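Local coordinates for biogenic amine-binding protein (Rhodnius prolixus, PDB 4GE1) that binds biogenic amines such as serotonin, norepinephrine and tryptamine in a lipocalin barrel, probably removing them from host blood during feeding, at residues L184-L187 / L188-F192. Numbering follows the deposited sequence.
Sequences LQKL and LKQSF
Leu-188 N, Lys-189 N and Gln-190 N donate to the carbonyls of Leu-184, Gln-185 and Lys-186 in successive i to i+4 bonds, the last of them 3.0 Å from Gln-190 N to Lys-186 O, and so close the final turn of helix 181-189 in this lipocalin. Lys-189 N and Gln-190 N each also make a weak bond three residues back, to Lys-186 O and Leu-187 O, so that each N-H is shared between two carbonyls before Gln-190 leaves the helix through its psi of 144°. The extended chain that follows brings Phe-192 back against the last turn. Its ring meets Leu-187 at the edge: CE2 lies 3.5 Å from Leu-187 O, with that oxygen in the plane of the ring, while CZ makes an apolar contact with Leu-187 CD2 at 4.0 Å. Lys-57 NZ, from strand 55-64, hydrogen-bonds to Leu-188 O and more weakly to Leu-187 O, and its side chain touches Phe-192, tying this end of the helix to the strand. Leu-184 and Leu-187 both rest on Val-59 of that strand, whereas Leu-188 reaches Leu-47 and Gln-49 of strand 43-50; together the leucines seat the helix on the outside of the barrel. On another side of the helix Lys-186 and Gln-190 run alongside each other, pointing the same way. With CG anti to the backbone N (chi1 -173°) and the chain extended beyond it, Gln-190 carries its amide past Leu-187 CD2, which sits 4.0 Å from both OE1 and NE2. The amide is anchored by NE2 donating to Asp-99 O, and Lys-186 NZ, weakly bonded to Lys-98 O, stands 3.7 Å from Gln-190 OE1.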
ATOM      1  N   LEU A 184       3.665  -1.992 -14.201  1.00 28.32           N
ATOM      2  CA  LEU A 184       4.194  -1.261 -13.063  1.00 28.85           C
ATOM      3  C   LEU A 184       5.324  -0.337 -13.524  1.00 36.93           C
ATOM      4  O   LEU A 184       5.309   0.865 -13.252  1.00 35.62           O
ATOM      5  CB  LEU A 184       4.707  -2.226 -11.981  1.00 28.69           C
ATOM      6  CG  LEU A 184       3.699  -2.991 -11.108  1.00 31.28           C
ATOM      7  CD1 LEU A 184       4.453  -3.859 -10.112  1.00 32.42           C
ATOM      8  CD2 LEU A 184       2.773  -2.035 -10.364  1.00 27.92           C
ATOM      9  N   GLN A 185       6.300  -0.910 -14.225  1.00 31.13           N
ATOM     10  CA  GLN A 185       7.456  -0.151 -14.710  1.00 33.72           C
ATOM     11  C   GLN A 185       7.018   0.951 -15.687  1.00 31.71           C
ATOM     12  O   GLN A 185       7.437   2.098 -15.577  1.00 39.56           O
ATOM     13  CB  GLN A 185       8.477  -1.102 -15.356  1.00 36.37           C
ATOM     14  CG  GLN A 185       9.573  -0.421 -16.174  1.00 70.06           C
ATOM     15  CD  GLN A 185      10.621   0.282 -15.317  1.00 91.33           C
ATOM     16  OE1 GLN A 185      10.747   0.020 -14.117  1.00 95.13           O
ATOM     17  NE2 GLN A 185      11.381   1.179 -15.937  1.00100.73           N
ATOM     18  N   LYS A 186       6.144   0.601 -16.623  1.00 30.02           N
ATOM     19  CA  LYS A 186       5.653   1.557 -17.603  1.00 34.77           C
ATOM     20  C   LYS A 186       4.910   2.750 -16.979  1.00 37.37           C
ATOM     21  O   LYS A 186       5.167   3.903 -17.332  1.00 35.90           O
ATOM     22  CB  LYS A 186       4.751   0.837 -18.603  1.00 45.02           C
ATOM     23  CG  LYS A 186       4.361   1.656 -19.812  1.00 53.73           C
ATOM     24  CD  LYS A 186       3.434   0.849 -20.709  1.00 61.57           C
ATOM     25  CE  LYS A 186       2.127   0.538 -19.988  1.00 65.11           C
ATOM     26  NZ  LYS A 186       1.343   1.769 -19.722  1.00 59.37           N
ATOM     27  N   LEU A 187       3.982   2.482 -16.064  1.00 30.15           N
ATOM     28  CA  LEU A 187       3.211   3.574 -15.474  1.00 32.11           C
ATOM     29  C   LEU A 187       4.087   4.454 -14.580  1.00 37.82           C
ATOM     30  O   LEU A 187       3.893   5.669 -14.498  1.00 32.37           O
ATOM     31  CB  LEU A 187       1.980   3.046 -14.720  1.00 27.04           C
ATOM     32  CG  LEU A 187       0.845   2.520 -15.609  1.00 30.07           C
ATOM     33  CD1 LEU A 187      -0.321   2.023 -14.787  1.00 30.62           C
ATOM     34  CD2 LEU A 187       0.385   3.598 -16.575  1.00 35.22           C
ATOM     35  N   LEU A 188       5.068   3.841 -13.930  1.00 37.03           N
ATOM     36  CA  LEU A 188       5.968   4.588 -13.070  1.00 32.61           C
ATOM     37  C   LEU A 188       6.727   5.653 -13.864  1.00 37.87           C
ATOM     38  O   LEU A 188       6.975   6.756 -13.366  1.00 36.56           O
ATOM     39  CB  LEU A 188       6.951   3.649 -12.373  1.00 29.92           C
ATOM     40  CG  LEU A 188       7.822   4.290 -11.291  1.00 40.06           C
ATOM     41  CD1 LEU A 188       7.081   4.328  -9.962  1.00 44.43           C
ATOM     42  CD2 LEU A 188       9.132   3.530 -11.149  1.00 38.37           C
ATOM     43  N   LYS A 189       7.090   5.323 -15.098  1.00 30.75           N
ATOM     44  CA  LYS A 189       7.860   6.250 -15.924  1.00 47.52           C
ATOM     45  C   LYS A 189       6.963   7.203 -16.730  1.00 43.72           C
ATOM     46  O   LYS A 189       7.387   8.289 -17.119  1.00 45.93           O
ATOM     47  CB  LYS A 189       8.830   5.489 -16.834  1.00 57.14           C
ATOM     48  CG  LYS A 189       9.818   6.386 -17.565  1.00 77.70           C
ATOM     49  CD  LYS A 189      11.142   5.681 -17.819  1.00 93.43           C
ATOM     50  CE  LYS A 189      10.961   4.429 -18.664  1.00 97.77           C
ATOM     51  NZ  LYS A 189      12.268   3.784 -18.982  1.00 99.48           N
ATOM     52  N   GLN A 190       5.718   6.794 -16.950  1.00 45.83           N
ATOM     53  CA  GLN A 190       4.735   7.590 -17.687  1.00 44.20           C
ATOM     54  C   GLN A 190       4.444   8.944 -17.039  1.00 44.94           C
ATOM     55  O   GLN A 190       4.399   9.058 -15.811  1.00 42.25           O
ATOM     56  CB  GLN A 190       3.432   6.800 -17.799  1.00 39.78           C
ATOM     57  CG  GLN A 190       2.379   7.430 -18.692  1.00 47.96           C
ATOM     58  CD  GLN A 190       1.476   6.383 -19.310  1.00 52.83           C
ATOM     59  OE1 GLN A 190       1.953   5.368 -19.821  1.00 50.31           O
ATOM     60  NE2 GLN A 190       0.166   6.613 -19.253  1.00 49.13           N
ATOM     61  N   SER A 191       4.225   9.966 -17.865  1.00 40.33           N
ATOM     62  CA  SER A 191       3.898  11.294 -17.351  1.00 46.80           C
ATOM     63  C   SER A 191       2.408  11.444 -17.031  1.00 43.40           C
ATOM     64  O   SER A 191       1.560  11.000 -17.798  1.00 44.27           O
ATOM     65  CB  SER A 191       4.323  12.390 -18.335  1.00 48.00           C
ATOM     66  OG  SER A 191       3.975  13.669 -17.826  1.00 53.74           O
ATOM     67  N   PHE A 192       2.101  12.071 -15.899  1.00 42.84           N
ATOM     68  CA  PHE A 192       0.720  12.385 -15.530  1.00 44.20           C
ATOM     69  C   PHE A 192       0.626  13.844 -15.115  1.00 47.10           C
ATOM     70  O   PHE A 192       0.597  14.149 -13.923  1.00 51.77           O
ATOM     71  CB  PHE A 192       0.248  11.503 -14.366  1.00 41.93           C
ATOM     72  CG  PHE A 192       0.149  10.046 -14.703  1.00 45.97           C
ATOM     73  CD1 PHE A 192      -1.053   9.498 -15.117  1.00 48.91           C
ATOM     74  CD2 PHE A 192       1.255   9.216 -14.590  1.00 44.45           C
ATOM     75  CE1 PHE A 192      -1.149   8.150 -15.420  1.00 42.23           C
ATOM     76  CE2 PHE A 192       1.164   7.868 -14.897  1.00 38.12           C
ATOM     77  CZ  PHE A 192      -0.036   7.339 -15.316  1.00 38.62           C
TER